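Local coordinates for centrosomal protein of 104 kDa (Homo sapiens, PDB 5LPI) that is required for ciliogenesis and for structural integrity at the ciliary tip, and is represented here by its zinc finger array, at residues D43-V48 against T60-K65; R73-V78 against A101-L106; C13-E18 against L30-H35. All blocks are in the same frame, centred on the assembly; numbering follows the deposited sequence.

How the contacts relate
Each contact belongs to the metal sites of the zinc finger array, but in different ways. Contacts 3 and 1 each lie within a single finger, bringing together residues that share one zinc ion, whereas contact 2 spans two fingers and joins a segment beside one zinc to a segment beside another. Contacts 1 and 3, with centres about 19 Å apart, touch through W33: K46 O lies 3.4 Å from W33 CZ3, and V48 CG2 packs against the same indole. Contact 2 stays separate, its nearest atoms about 7 Å from contact 1 and about 11 Å from contact 3, which lies across the centre of the chain.

Contact 1 of 3, residues D43-V48 against T60-K65; sequences DHCKQV and TECDKK. With ZN (zinc ion), chain F.
C45 and C62 meet through a shared zinc ion. C45 SG binds the metal at 2.4 Å and C62 SG binds it at 2.3 Å, while C42 and H57 complete the site. The two cysteines reach the ion by different torsions: C45 SG sits between its backbone N and carbonyl carbon (chi1 74°), whereas C62 SG swings opposite its backbone N (chi1 -173°). C45 CB lies alongside the other sulfur, 3.6 Å from C62 SG. Each sulfur also accepts a backbone N-H from its own segment, two residues further along the chain. Q47 N donates to C45 SG over 3.4 Å, and K64 N donates to C62 SG over 3.3 Å in a fairly straight bond (161°). The second of these lies within the type I turn from C62 to K65.

Beside the metal, the aliphatic part of K64 packs on H44. K64 is bent at chi2, which lays its chain across the H44 carbonyl; K64 CG is 3.5 Å from H44 O, and the same carbon touches H44 CB. The imidazole of H44 leads away from this contact to the rings of F68 and F79. On the other flank a water donates to C45 O, at 2.9 Å, and to D63 OD2, where the distance is very short. The polar links between the loops thus run through the zinc ion and this water, with van der Waals packing beside them, and the negative charge of the two thiolates is probably moderated by zinc together with the N-H groups pointed at the sulfurs.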
ATOM      1  N   ASP A  43       8.890  -7.392   0.215  1.00 27.06           N
ATOM      2  CA  ASP A  43       9.722  -8.569  -0.038  1.00 30.02           C
ATOM      3  C   ASP A  43      11.213  -8.234   0.034  1.00 31.75           C
ATOM      4  O   ASP A  43      12.031  -9.129   0.266  1.00 27.68           O
ATOM      5  CB  ASP A  43       9.388  -9.180  -1.403  1.00 41.50           C
ATOM      6  CG  ASP A  43       9.952 -10.595  -1.579  1.00 57.10           C
ATOM      7  OD1 ASP A  43      10.231 -11.283  -0.568  1.00 54.86           O
ATOM      8  OD2 ASP A  43      10.110 -11.023  -2.744  1.00 65.61           O
ATOM      9  N   HIS A  44      11.577  -6.961  -0.110  1.00 26.77           N
ATOM     10  CA  HIS A  44      12.983  -6.593  -0.189  1.00 25.68           C
ATOM     11  C   HIS A  44      13.616  -6.401   1.187  1.00 26.93           C
ATOM     12  O   HIS A  44      14.758  -6.818   1.395  1.00 26.06           O
ATOM     13  CB  HIS A  44      13.103  -5.343  -1.061  1.00 25.32           C
ATOM     14  CG  HIS A  44      12.396  -5.490  -2.373  1.00 26.70           C
ATOM     15  ND1 HIS A  44      12.881  -6.291  -3.384  1.00 31.29           N
ATOM     16  CD2 HIS A  44      11.191  -5.036  -2.796  1.00 30.96           C
ATOM     17  CE1 HIS A  44      12.034  -6.270  -4.401  1.00 34.13           C
ATOM     18  NE2 HIS A  44      10.993  -5.530  -4.062  1.00 30.19           N
ATOM     19  N   CYS A  45      12.877  -5.826   2.146  1.00 23.83           N
ATOM     20  CA  CYS A  45      13.400  -5.551   3.472  1.00 27.47           C
ATOM     21  C   CYS A  45      12.686  -6.311   4.579  1.00 25.79           C
ATOM     22  O   CYS A  45      13.144  -6.270   5.732  1.00 24.53           O
ATOM     23  CB  CYS A  45      13.323  -4.043   3.765  1.00 23.88           C
ATOM     24  SG  CYS A  45      11.655  -3.460   4.099  1.00 24.51           S
ATOM     25  N   LYS A  46      11.586  -6.994   4.267  1.00 22.16           N
ATOM     26  CA  LYS A  46      10.762  -7.808   5.166  1.00 25.97           C
ATOM     27  C   LYS A  46      10.002  -6.993   6.209  1.00 28.55           C
ATOM     28  O   LYS A  46       9.472  -7.573   7.172  1.00 29.29           O
ATOM     29  CB  LYS A  46      11.570  -8.917   5.865  1.00 23.11           C
ATOM     30  CG  LYS A  46      12.536  -9.665   4.938  1.00 27.16           C
ATOM     31  CD  LYS A  46      11.867 -10.295   3.726  1.00 34.78           C
ATOM     32  CE  LYS A  46      12.901 -11.029   2.858  1.00 35.94           C
ATOM     33  NZ  LYS A  46      12.258 -11.718   1.703  1.00 40.98           N
ATOM     34  N   GLN A  47       9.909  -5.676   6.047  1.00 24.35           N
ATOM     35  CA  GLN A  47       9.088  -4.850   6.919  1.00 25.01           C
ATOM     36  C   GLN A  47       7.648  -4.829   6.412  1.00 28.31           C
ATOM     37  O   GLN A  47       7.404  -4.978   5.216  1.00 28.02           O
ATOM     38  CB  GLN A  47       9.609  -3.417   6.963  1.00 27.26           C
ATOM     39  CG  GLN A  47      11.010  -3.298   7.513  1.00 37.61           C
ATOM     40  CD  GLN A  47      11.021  -3.303   9.017  1.00 50.93           C
ATOM     41  OE1 GLN A  47      11.442  -4.274   9.632  1.00 51.67           O
ATOM     42  NE2 GLN A  47      10.547  -2.216   9.623  1.00 61.31           N
ATOM     43  N   VAL A  48       6.701  -4.618   7.333  1.00 24.88           N
ATOM     44  CA  VAL A  48       5.303  -4.383   6.959  1.00 24.00           C
ATOM     45  C   VAL A  48       5.146  -2.926   6.544  1.00 27.55           C
ATOM     46  O   VAL A  48       5.601  -2.017   7.248  1.00 28.48           O
ATOM     47  CB  VAL A  48       4.351  -4.725   8.118  1.00 25.46           C
ATOM     48  CG1 VAL A  48       2.879  -4.521   7.676  1.00 26.97           C
ATOM     49  CG2 VAL A  48       4.548  -6.161   8.561  1.00 25.30           C
ATOM     50  N   THR A  60      12.093   5.829  -0.850  1.00 37.35           N
ATOM     51  CA  THR A  60      12.675   6.741   0.124  1.00 43.12           C
ATOM     52  C   THR A  60      12.917   6.141   1.509  1.00 44.73           C
ATOM     53  O   THR A  60      13.499   6.822   2.357  1.00 45.67           O
ATOM     54  CB  THR A  60      11.795   7.996   0.279  1.00 42.63           C
ATOM     55  OG1 THR A  60      10.603   7.662   0.997  1.00 41.22           O
ATOM     56  CG2 THR A  60      11.406   8.557  -1.077  1.00 36.09           C
ATOM     57  N   GLU A  61      12.505   4.913   1.764  1.00 36.57           N
ATOM     58  CA  GLU A  61      12.572   4.431   3.139  1.00 41.52           C
ATOM     59  C   GLU A  61      13.179   3.042   3.272  1.00 40.79           C
ATOM     60  O   GLU A  61      13.935   2.799   4.220  1.00 38.09           O
ATOM     61  CB  GLU A  61      11.160   4.447   3.723  1.00 44.89           C
ATOM     62  CG  GLU A  61      11.050   3.974   5.146  1.00 60.27           C
ATOM     63  CD  GLU A  61       9.627   4.058   5.653  1.00 84.97           C
ATOM     64  OE1 GLU A  61       8.717   4.293   4.830  1.00 95.91           O
ATOM     65  OE2 GLU A  61       9.418   3.896   6.870  1.00 95.14           O
ATOM     66  N   CYS A  62      12.855   2.133   2.351  1.00 32.15           N
ATOM     67  CA  CYS A  62      13.294   0.746   2.397  1.00 27.20           C
ATOM     68  C   CYS A  62      14.802   0.634   2.592  1.00 29.94           C
ATOM     69  O   CYS A  62      15.571   1.429   2.048  1.00 32.92           O
ATOM     70  CB  CYS A  62      12.885   0.065   1.085  1.00 25.22           C
ATOM     71  SG  CYS A  62      13.142  -1.704   0.973  1.00 28.05           S
ATOM     72  N   ASP A  63      15.221  -0.375   3.377  1.00 32.63           N
ATOM     73  CA  ASP A  63      16.632  -0.755   3.426  1.00 25.59           C
ATOM     74  C   ASP A  63      17.230  -0.903   2.036  1.00 33.72           C
ATOM     75  O   ASP A  63      18.427  -0.651   1.848  1.00 30.01           O
ATOM     76  CB  ASP A  63      16.827  -2.080   4.162  1.00 25.87           C
ATOM     77  CG  ASP A  63      16.543  -1.982   5.653  1.00 32.61           C
ATOM     78  OD1 ASP A  63      16.616  -0.872   6.213  1.00 34.60           O
ATOM     79  OD2 ASP A  63      16.248  -3.038   6.257  1.00 33.50           O
ATOM     80  N   LYS A  64      16.428  -1.333   1.054  1.00 29.61           N
ATOM     81  CA  LYS A  64      16.924  -1.579  -0.295  1.00 24.39           C
ATOM     82  C   LYS A  64      16.643  -0.428  -1.268  1.00 26.38           C
ATOM     83  O   LYS A  64      16.767  -0.622  -2.485  1.00 30.31           O
ATOM     84  CB  LYS A  64      16.339  -2.889  -0.840  1.00 26.47           C
ATOM     85  CG  LYS A  64      16.494  -4.117   0.111  1.00 22.90           C
ATOM     86  CD  LYS A  64      17.958  -4.367   0.493  1.00 26.33           C
ATOM     87  CE  LYS A  64      18.066  -5.526   1.492  1.00 29.45           C
ATOM     88  NZ  LYS A  64      19.486  -5.766   1.918  1.00 28.56           N
ATOM     89  N   LYS A  65      16.296   0.767  -0.762  1.00 27.01           N
ATOM     90  CA  LYS A  65      15.829   1.854  -1.632  1.00 35.37           C
ATOM     91  C   LYS A  65      16.860   2.266  -2.677  1.00 41.68           C
ATOM     92  O   LYS A  65      16.486   2.714  -3.771  1.00 40.77           O
ATOM     93  CB  LYS A  65      15.438   3.075  -0.802  1.00 35.08           C
ATOM     94  CG  LYS A  65      16.624   3.813  -0.193  1.00 36.75           C
ATOM     95  CD  LYS A  65      16.147   4.835   0.830  1.00 36.81           C
ATOM     96  CE  LYS A  65      17.276   5.766   1.254  1.00 45.21           C
ATOM     97  NZ  LYS A  65      16.760   6.771   2.220  1.00 54.29           N
TER
HETATM   98 ZN    ZN F 902      11.181  -2.483   1.958  1.00 28.75          ZN
HETATM   99  O   HOH W   1      15.929  -5.478   5.916  1.00 38.06           O

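Contact 2 of 3, residues R73-V78 against A101-L106. With ZN (zinc ion), chain E; ZN (zinc ion), chain H.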
ATOM      1  N   ARG A  73       6.988   7.806 -15.906  1.00 52.72           N
ATOM      2  CA  ARG A  73       5.726   7.550 -16.597  1.00 51.23           C
ATOM      3  C   ARG A  73       4.667   7.022 -15.634  1.00 48.25           C
ATOM      4  O   ARG A  73       3.592   7.615 -15.493  1.00 45.82           O
ATOM      5  CB  ARG A  73       5.943   6.572 -17.761  1.00 46.32           C
ATOM      6  CG  ARG A  73       4.714   6.307 -18.639  1.00 44.50           C
ATOM      7  CD  ARG A  73       5.082   5.352 -19.782  1.00 48.04           C
ATOM      8  NE  ARG A  73       3.985   4.477 -20.207  1.00 46.99           N
ATOM      9  CZ  ARG A  73       3.214   4.706 -21.266  1.00 50.88           C
ATOM     10  NH1 ARG A  73       3.417   5.785 -22.011  1.00 54.62           N
ATOM     11  NH2 ARG A  73       2.254   3.852 -21.594  1.00 48.70           N
ATOM     12  N   CYS A  74       4.954   5.917 -14.948  1.00 42.76           N
ATOM     13  CA  CYS A  74       3.962   5.308 -14.075  1.00 41.03           C
ATOM     14  C   CYS A  74       4.106   5.705 -12.611  1.00 37.06           C
ATOM     15  O   CYS A  74       3.229   5.360 -11.818  1.00 45.68           O
ATOM     16  CB  CYS A  74       4.013   3.778 -14.183  1.00 35.68           C
ATOM     17  SG  CYS A  74       5.593   3.071 -13.720  1.00 36.18           S
ATOM     18  N   SER A  75       5.178   6.404 -12.234  1.00 44.32           N
ATOM     19  CA  SER A  75       5.459   6.866 -10.872  1.00 49.58           C
ATOM     20  C   SER A  75       5.856   5.736  -9.931  1.00 43.49           C
ATOM     21  O   SER A  75       6.069   5.992  -8.738  1.00 40.57           O
ATOM     22  CB  SER A  75       4.278   7.621 -10.242  1.00 58.57           C
ATOM     23  OG  SER A  75       3.268   6.710  -9.811  1.00 62.58           O
ATOM     24  N   GLU A  76       5.973   4.505 -10.414  1.00 35.07           N
ATOM     25  CA  GLU A  76       6.301   3.374  -9.565  1.00 35.53           C
ATOM     26  C   GLU A  76       7.816   3.199  -9.439  1.00 35.33           C
ATOM     27  O   GLU A  76       8.603   3.717 -10.238  1.00 36.79           O
ATOM     28  CB  GLU A  76       5.661   2.096 -10.112  1.00 31.81           C
ATOM     29  CG  GLU A  76       4.128   2.154 -10.139  1.00 36.44           C
ATOM     30  CD  GLU A  76       3.478   0.869 -10.630  1.00 41.21           C
ATOM     31  OE1 GLU A  76       4.194  -0.144 -10.823  1.00 43.46           O
ATOM     32  OE2 GLU A  76       2.242   0.875 -10.830  1.00 39.80           O
ATOM     33  N   ALA A  77       8.212   2.470  -8.399  1.00 32.91           N
ATOM     34  CA  ALA A  77       9.600   2.064  -8.225  1.00 32.86           C
ATOM     35  C   ALA A  77       9.916   0.867  -9.111  1.00 33.60           C
ATOM     36  O   ALA A  77       9.138  -0.090  -9.198  1.00 36.28           O
ATOM     37  CB  ALA A  77       9.878   1.700  -6.765  1.00 29.45           C
ATOM     38  N   VAL A  78      11.066   0.926  -9.766  1.00 31.37           N
ATOM     39  CA  VAL A  78      11.567  -0.144 -10.616  1.00 31.82           C
ATOM     40  C   VAL A  78      13.015  -0.385 -10.214  1.00 31.06           C
ATOM     41  O   VAL A  78      13.720   0.561  -9.845  1.00 34.26           O
ATOM     42  CB  VAL A  78      11.469   0.246 -12.110  1.00 34.21           C
ATOM     43  CG1 VAL A  78      12.033  -0.848 -13.003  1.00 40.05           C
ATOM     44  CG2 VAL A  78      10.012   0.565 -12.488  1.00 31.97           C
ATOM     45  N   ALA A 101      -6.178  10.966  -8.525  1.00 49.41           N
ATOM     46  CA  ALA A 101      -6.333   9.517  -8.516  1.00 43.11           C
ATOM     47  C   ALA A 101      -5.391   8.846  -7.519  1.00 42.44           C
ATOM     48  O   ALA A 101      -4.226   9.233  -7.382  1.00 38.66           O
ATOM     49  CB  ALA A 101      -6.093   8.946  -9.922  1.00 39.95           C
ATOM     50  N   ASN A 102      -5.914   7.830  -6.838  1.00 35.62           N
ATOM     51  CA  ASN A 102      -5.075   6.812  -6.218  1.00 35.47           C
ATOM     52  C   ASN A 102      -4.455   5.909  -7.278  1.00 40.05           C
ATOM     53  O   ASN A 102      -5.060   5.622  -8.313  1.00 38.22           O
ATOM     54  CB  ASN A 102      -5.887   5.926  -5.283  1.00 28.56           C
ATOM     55  CG  ASN A 102      -6.344   6.633  -4.058  1.00 40.02           C
ATOM     56  OD1 ASN A 102      -5.747   7.624  -3.647  1.00 42.81           O
ATOM     57  ND2 ASN A 102      -7.413   6.121  -3.445  1.00 35.80           N
ATOM     58  N   ARG A 103      -3.263   5.403  -6.976  1.00 32.78           N
ATOM     59  CA  ARG A 103      -2.556   4.477  -7.848  1.00 35.53           C
ATOM     60  C   ARG A 103      -2.204   3.230  -7.052  1.00 34.16           C
ATOM     61  O   ARG A 103      -1.445   3.309  -6.080  1.00 32.51           O
ATOM     62  CB  ARG A 103      -1.288   5.119  -8.415  1.00 39.30           C
ATOM     63  CG  ARG A 103      -0.311   4.136  -9.035  1.00 41.26           C
ATOM     64  CD  ARG A 103      -0.947   3.361 -10.179  1.00 38.85           C
ATOM     65  NE  ARG A 103       0.048   2.731 -11.049  1.00 39.52           N
ATOM     66  CZ  ARG A 103       0.261   3.070 -12.321  1.00 39.54           C
ATOM     67  NH1 ARG A 103      -0.457   4.042 -12.892  1.00 37.00           N
ATOM     68  NH2 ARG A 103       1.178   2.424 -13.034  1.00 35.29           N
ATOM     69  N   CYS A 104      -2.748   2.092  -7.458  1.00 29.47           N
ATOM     70  CA  CYS A 104      -2.430   0.835  -6.784  1.00 30.96           C
ATOM     71  C   CYS A 104      -1.088   0.325  -7.274  1.00 31.18           C
ATOM     72  O   CYS A 104      -0.931   0.087  -8.477  1.00 30.18           O
ATOM     73  CB  CYS A 104      -3.482  -0.238  -7.033  1.00 25.01           C
ATOM     74  SG  CYS A 104      -3.118  -1.733  -6.068  1.00 29.79           S
ATOM     75  N   PRO A 105      -0.102   0.149  -6.396  1.00 27.75           N
ATOM     76  CA  PRO A 105       1.183  -0.403  -6.834  1.00 33.57           C
ATOM     77  C   PRO A 105       1.149  -1.908  -7.064  1.00 37.03           C
ATOM     78  O   PRO A 105       2.129  -2.459  -7.588  1.00 34.12           O
ATOM     79  CB  PRO A 105       2.113  -0.052  -5.672  1.00 33.78           C
ATOM     80  CG  PRO A 105       1.207  -0.232  -4.453  1.00 28.46           C
ATOM     81  CD  PRO A 105      -0.152   0.338  -4.930  1.00 28.51           C
ATOM     82  N   LEU A 106       0.068  -2.592  -6.685  1.00 32.34           N
ATOM     83  CA  LEU A 106      -0.006  -4.040  -6.869  1.00 29.33           C
ATOM     84  C   LEU A 106      -0.595  -4.415  -8.226  1.00 33.50           C
ATOM     85  O   LEU A 106      -0.084  -5.311  -8.903  1.00 35.34           O
ATOM     86  CB  LEU A 106      -0.834  -4.677  -5.751  1.00 29.11           C
ATOM     87  CG  LEU A 106      -0.389  -4.360  -4.318  1.00 33.21           C
ATOM     88  CD1 LEU A 106      -1.285  -5.092  -3.320  1.00 31.74           C
ATOM     89  CD2 LEU A 106       1.103  -4.729  -4.106  1.00 29.48           C
TER
HETATM   90 ZN    ZN E 901       6.780   2.961 -15.778  1.00 41.13          ZN
HETATM   91 ZN    ZN H 904      -4.869  -3.034  -6.890  1.00 33.84          ZN
HETATM   92  O   HOH W   2       4.813  -1.374  -8.042  1.00 50.09           O
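R103 grips E76 side-on, presenting NE and NH2 to a single carboxylate oxygen. R103 NE lies 2.9 Å from E76 OE2 and meets that oxygen on its anti lone pair; NH2 reaches the same oxygen from above the carboxylate plane. The flat groups stand almost perpendicular, at 89°, with OE2 in the plane of the guanidinium. A bend at chi2 (59°) in the R103 side chain carries this head toward the 73-78 loop, where C74 O sits over one guanidinium face and C74 CB is 3.3 Å from R103 NH2. Both loops are zinc-binding turns of the CEP104 zinc finger array: C74 binds one zinc ion with C71, H86 and C92, and C104, next to R103, binds another with C107, H121 and C128. The salt bridge thus ties two successive fingers together. Both groups have further partners: E76 OE2 also bonds H108 ND1, while R103 NH2 donates to N93 O and NH1 to N110 OD1. Replacing R103 with a leucine would probably leave the E76 carboxylate without its cationic mate and N93 O without this donor. Beyond the bridge, a water lies between E76 OE1 and P105 O, 2.9 Å from the latter.

Contact 3 of 3, residues C13-E18 against L30-H35. With ZN (zinc ion), chain G.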
ATOM      1  N   CYS A  13      -7.659  -1.513  14.501  1.00 37.32           N
ATOM      2  CA  CYS A  13      -6.639  -1.373  13.462  1.00 33.23           C
ATOM      3  C   CYS A  13      -6.917  -0.082  12.692  1.00 33.40           C
ATOM      4  O   CYS A  13      -7.885  -0.007  11.935  1.00 32.81           O
ATOM      5  CB  CYS A  13      -6.653  -2.556  12.504  1.00 29.99           C
ATOM      6  SG  CYS A  13      -5.461  -2.381  11.134  1.00 29.15           S
ATOM      7  N   ILE A  14      -6.049   0.918  12.855  1.00 32.02           N
ATOM      8  CA  ILE A  14      -6.251   2.183  12.156  1.00 37.93           C
ATOM      9  C   ILE A  14      -6.079   2.073  10.649  1.00 41.90           C
ATOM     10  O   ILE A  14      -6.458   3.003   9.928  1.00 42.83           O
ATOM     11  CB  ILE A  14      -5.294   3.263  12.693  1.00 41.27           C
ATOM     12  CG1 ILE A  14      -3.848   2.879  12.403  1.00 35.57           C
ATOM     13  CG2 ILE A  14      -5.492   3.456  14.194  1.00 44.51           C
ATOM     14  CD1 ILE A  14      -2.883   3.984  12.693  1.00 41.10           C
ATOM     15  N   PHE A  15      -5.533   0.967  10.142  1.00 31.96           N
ATOM     16  CA  PHE A  15      -5.328   0.843   8.702  1.00 35.78           C
ATOM     17  C   PHE A  15      -6.559   0.317   7.988  1.00 38.58           C
ATOM     18  O   PHE A  15      -7.006   0.915   7.006  1.00 38.99           O
ATOM     19  CB  PHE A  15      -4.122  -0.051   8.420  1.00 33.19           C
ATOM     20  CG  PHE A  15      -2.894   0.438   9.085  1.00 31.70           C
ATOM     21  CD1 PHE A  15      -2.292   1.601   8.648  1.00 31.91           C
ATOM     22  CD2 PHE A  15      -2.379  -0.216  10.190  1.00 33.27           C
ATOM     23  CE1 PHE A  15      -1.169   2.089   9.275  1.00 38.98           C
ATOM     24  CE2 PHE A  15      -1.251   0.262  10.824  1.00 33.39           C
ATOM     25  CZ  PHE A  15      -0.644   1.418  10.370  1.00 37.48           C
ATOM     26  N   CYS A  16      -7.120  -0.793   8.456  1.00 32.32           N
ATOM     27  CA  CYS A  16      -8.311  -1.324   7.816  1.00 30.10           C
ATOM     28  C   CYS A  16      -9.593  -0.991   8.569  1.00 38.99           C
ATOM     29  O   CYS A  16     -10.687  -1.257   8.048  1.00 37.26           O
ATOM     30  CB  CYS A  16      -8.198  -2.841   7.639  1.00 29.28           C
ATOM     31  SG  CYS A  16      -8.329  -3.785   9.159  1.00 34.81           S
ATOM     32  N   GLY A  17      -9.490  -0.406   9.760  1.00 38.65           N
ATOM     33  CA  GLY A  17     -10.665  -0.014  10.517  1.00 42.62           C
ATOM     34  C   GLY A  17     -11.265  -1.100  11.386  1.00 49.08           C
ATOM     35  O   GLY A  17     -12.089  -0.787  12.251  1.00 42.00           O
ATOM     36  N   GLU A  18     -10.878  -2.361  11.191  1.00 45.42           N
ATOM     37  CA  GLU A  18     -11.475  -3.454  11.947  1.00 39.87           C
ATOM     38  C   GLU A  18     -11.263  -3.259  13.440  1.00 41.27           C
ATOM     39  O   GLU A  18     -10.223  -2.764  13.884  1.00 41.84           O
ATOM     40  CB  GLU A  18     -10.870  -4.796  11.524  1.00 55.69           C
ATOM     41  CG  GLU A  18     -11.498  -5.423  10.293  1.00 65.46           C
ATOM     42  CD  GLU A  18     -10.994  -6.837  10.047  1.00 75.11           C
ATOM     43  OE1 GLU A  18     -10.479  -7.468  11.002  1.00 76.01           O
ATOM     44  OE2 GLU A  18     -11.108  -7.313   8.897  1.00 78.03           O
ATOM     45  N   LEU A  30       0.401  -8.988  15.291  1.00 33.24           N
ATOM     46  CA  LEU A  30       0.189 -10.180  14.481  1.00 37.38           C
ATOM     47  C   LEU A  30      -0.760  -9.883  13.328  1.00 39.69           C
ATOM     48  O   LEU A  30      -0.567 -10.378  12.208  1.00 30.08           O
ATOM     49  CB  LEU A  30      -0.346 -11.307  15.362  1.00 38.41           C
ATOM     50  CG  LEU A  30      -0.583 -12.679  14.738  1.00 44.11           C
ATOM     51  CD1 LEU A  30       0.670 -13.191  14.013  1.00 36.91           C
ATOM     52  CD2 LEU A  30      -0.979 -13.633  15.842  1.00 41.96           C
ATOM     53  N   HIS A  31      -1.796  -9.082  13.598  1.00 31.11           N
ATOM     54  CA  HIS A  31      -2.683  -8.587  12.554  1.00 31.93           C
ATOM     55  C   HIS A  31      -1.910  -7.939  11.406  1.00 24.64           C
ATOM     56  O   HIS A  31      -2.120  -8.281  10.237  1.00 29.43           O
ATOM     57  CB  HIS A  31      -3.683  -7.590  13.171  1.00 33.25           C
ATOM     58  CG  HIS A  31      -4.641  -7.011  12.179  1.00 27.34           C
ATOM     59  ND1 HIS A  31      -5.614  -7.765  11.560  1.00 27.87           N
ATOM     60  CD2 HIS A  31      -4.778  -5.751  11.699  1.00 23.56           C
ATOM     61  CE1 HIS A  31      -6.313  -6.997  10.744  1.00 28.57           C
ATOM     62  NE2 HIS A  31      -5.821  -5.775  10.808  1.00 26.42           N
ATOM     63  N   TYR A  32      -1.016  -6.993  11.716  1.00 24.63           N
ATOM     64  CA  TYR A  32      -0.272  -6.316  10.656  1.00 28.93           C
ATOM     65  C   TYR A  32       0.638  -7.289   9.920  1.00 29.80           C
ATOM     66  O   TYR A  32       0.814  -7.194   8.700  1.00 24.69           O
ATOM     67  CB  TYR A  32       0.582  -5.179  11.210  1.00 22.89           C
ATOM     68  CG  TYR A  32      -0.089  -4.179  12.145  1.00 27.91           C
ATOM     69  CD1 TYR A  32      -1.385  -3.723  11.924  1.00 28.80           C
ATOM     70  CD2 TYR A  32       0.607  -3.673  13.243  1.00 29.37           C
ATOM     71  CE1 TYR A  32      -1.979  -2.793  12.801  1.00 30.12           C
ATOM     72  CE2 TYR A  32       0.028  -2.747  14.113  1.00 37.21           C
ATOM     73  CZ  TYR A  32      -1.268  -2.313  13.884  1.00 38.36           C
ATOM     74  OH  TYR A  32      -1.838  -1.401  14.753  1.00 37.73           O
ATOM     75  N   TRP A  33       1.262  -8.207  10.660  1.00 28.91           N
ATOM     76  CA  TRP A  33       2.275  -9.078  10.075  1.00 22.19           C
ATOM     77  C   TRP A  33       1.660 -10.061   9.086  1.00 19.89           C
ATOM     78  O   TRP A  33       2.297 -10.398   8.078  1.00 22.53           O
ATOM     79  CB  TRP A  33       3.016  -9.820  11.196  1.00 25.46           C
ATOM     80  CG  TRP A  33       4.096 -10.751  10.740  1.00 24.22           C
ATOM     81  CD1 TRP A  33       4.154 -12.100  10.955  1.00 28.34           C
ATOM     82  CD2 TRP A  33       5.293 -10.408  10.018  1.00 24.02           C
ATOM     83  NE1 TRP A  33       5.306 -12.610  10.409  1.00 25.83           N
ATOM     84  CE2 TRP A  33       6.024 -11.599   9.834  1.00 27.55           C
ATOM     85  CE3 TRP A  33       5.824  -9.211   9.530  1.00 27.80           C
ATOM     86  CZ2 TRP A  33       7.241 -11.633   9.157  1.00 28.08           C
ATOM     87  CZ3 TRP A  33       7.037  -9.241   8.867  1.00 28.33           C
ATOM     88  CH2 TRP A  33       7.736 -10.446   8.690  1.00 29.25           C
ATOM     89  N   LYS A  34       0.432 -10.504   9.330  1.00 25.08           N
ATOM     90  CA  LYS A  34      -0.159 -11.588   8.549  1.00 28.34           C
ATOM     91  C   LYS A  34      -1.487 -11.276   7.869  1.00 28.12           C
ATOM     92  O   LYS A  34      -1.738 -11.819   6.790  1.00 31.29           O
ATOM     93  CB  LYS A  34      -0.375 -12.825   9.432  1.00 26.84           C
ATOM     94  CG  LYS A  34       0.946 -13.497   9.836  1.00 29.10           C
ATOM     95  CD  LYS A  34       0.699 -14.778  10.597  1.00 30.38           C
ATOM     96  CE  LYS A  34       2.060 -15.469  10.866  1.00 31.92           C
ATOM     97  NZ  LYS A  34       1.921 -16.838  11.421  1.00 30.72           N
ATOM     98  N   HIS A  35      -2.337 -10.439   8.447  1.00 28.72           N
ATOM     99  CA  HIS A  35      -3.751 -10.473   8.072  1.00 30.74           C
ATOM    100  C   HIS A  35      -4.305  -9.189   7.478  1.00 27.22           C
ATOM    101  O   HIS A  35      -5.163  -9.268   6.605  1.00 33.02           O
ATOM    102  CB  HIS A  35      -4.595 -10.853   9.290  1.00 32.74           C
ATOM    103  CG  HIS A  35      -4.220 -12.174   9.868  1.00 33.49           C
ATOM    104  ND1 HIS A  35      -4.342 -13.350   9.163  1.00 38.90           N
ATOM    105  CD2 HIS A  35      -3.703 -12.508  11.075  1.00 38.84           C
ATOM    106  CE1 HIS A  35      -3.925 -14.357   9.912  1.00 37.07           C
ATOM    107  NE2 HIS A  35      -3.533 -13.874  11.078  1.00 38.01           N
TER
HETATM  108 ZN    ZN G 903      -6.064  -3.988   9.672  1.00 33.28          ZN
HETATM  109  O   HOH W   3      -3.946   0.220  14.854  1.00 38.63           O
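H31 faces C13 and C16 across a zinc ion that all three bind, with C36 as the fourth ligand. The histidine side chain leaves helix 27-35 with CG opposite its backbone N (chi1 180°), which sends the ring straight out toward the cysteine loop. From CB the chain passes to H31 CG, still 4.2 Å from the zinc. Beyond it the ring divides: H31 CD2 comes 3.5 Å from C13 SG, while CE1 lies on the side of C16 SG and of the E18 carboxylate. At the tip H31 NE2 binds the metal at 2.1 Å. Both sulfurs meet this ring at its edge, close to its plane. E18 OE1 is 4.9 Å from H31 ND1, too far for a bond, though its charge may still be felt by the imidazole.

The next residue of the helix continues the contact. F15 turns its edge to the face of Y32 in an offset edge-to-face pair, with centroids 5.4 Å apart and planes at 82°. F15 CD2 and F15 CE2 both come to 3.7 Å from Y32 CE1. C13 SG borders the tyrosine ring at its edge, and at the hydroxyl a water hydrogen-bonds Y32 OH (2.7 Å) and accepts from I14 N. L39 packs against both F15 and Y32, extending the apolar cluster toward strand 39-41.

The loop itself is shaped round its sulfurs: C16 N points at C13 SG in a nearly straight bond (173°), and E18 N points at C16 SG. A CxxC turn whose sulfurs accept backbone N-H groups, facing a histidine on a following helix, is typical of zinc fingers, here a site of three cysteines and one histidine and the first in this array.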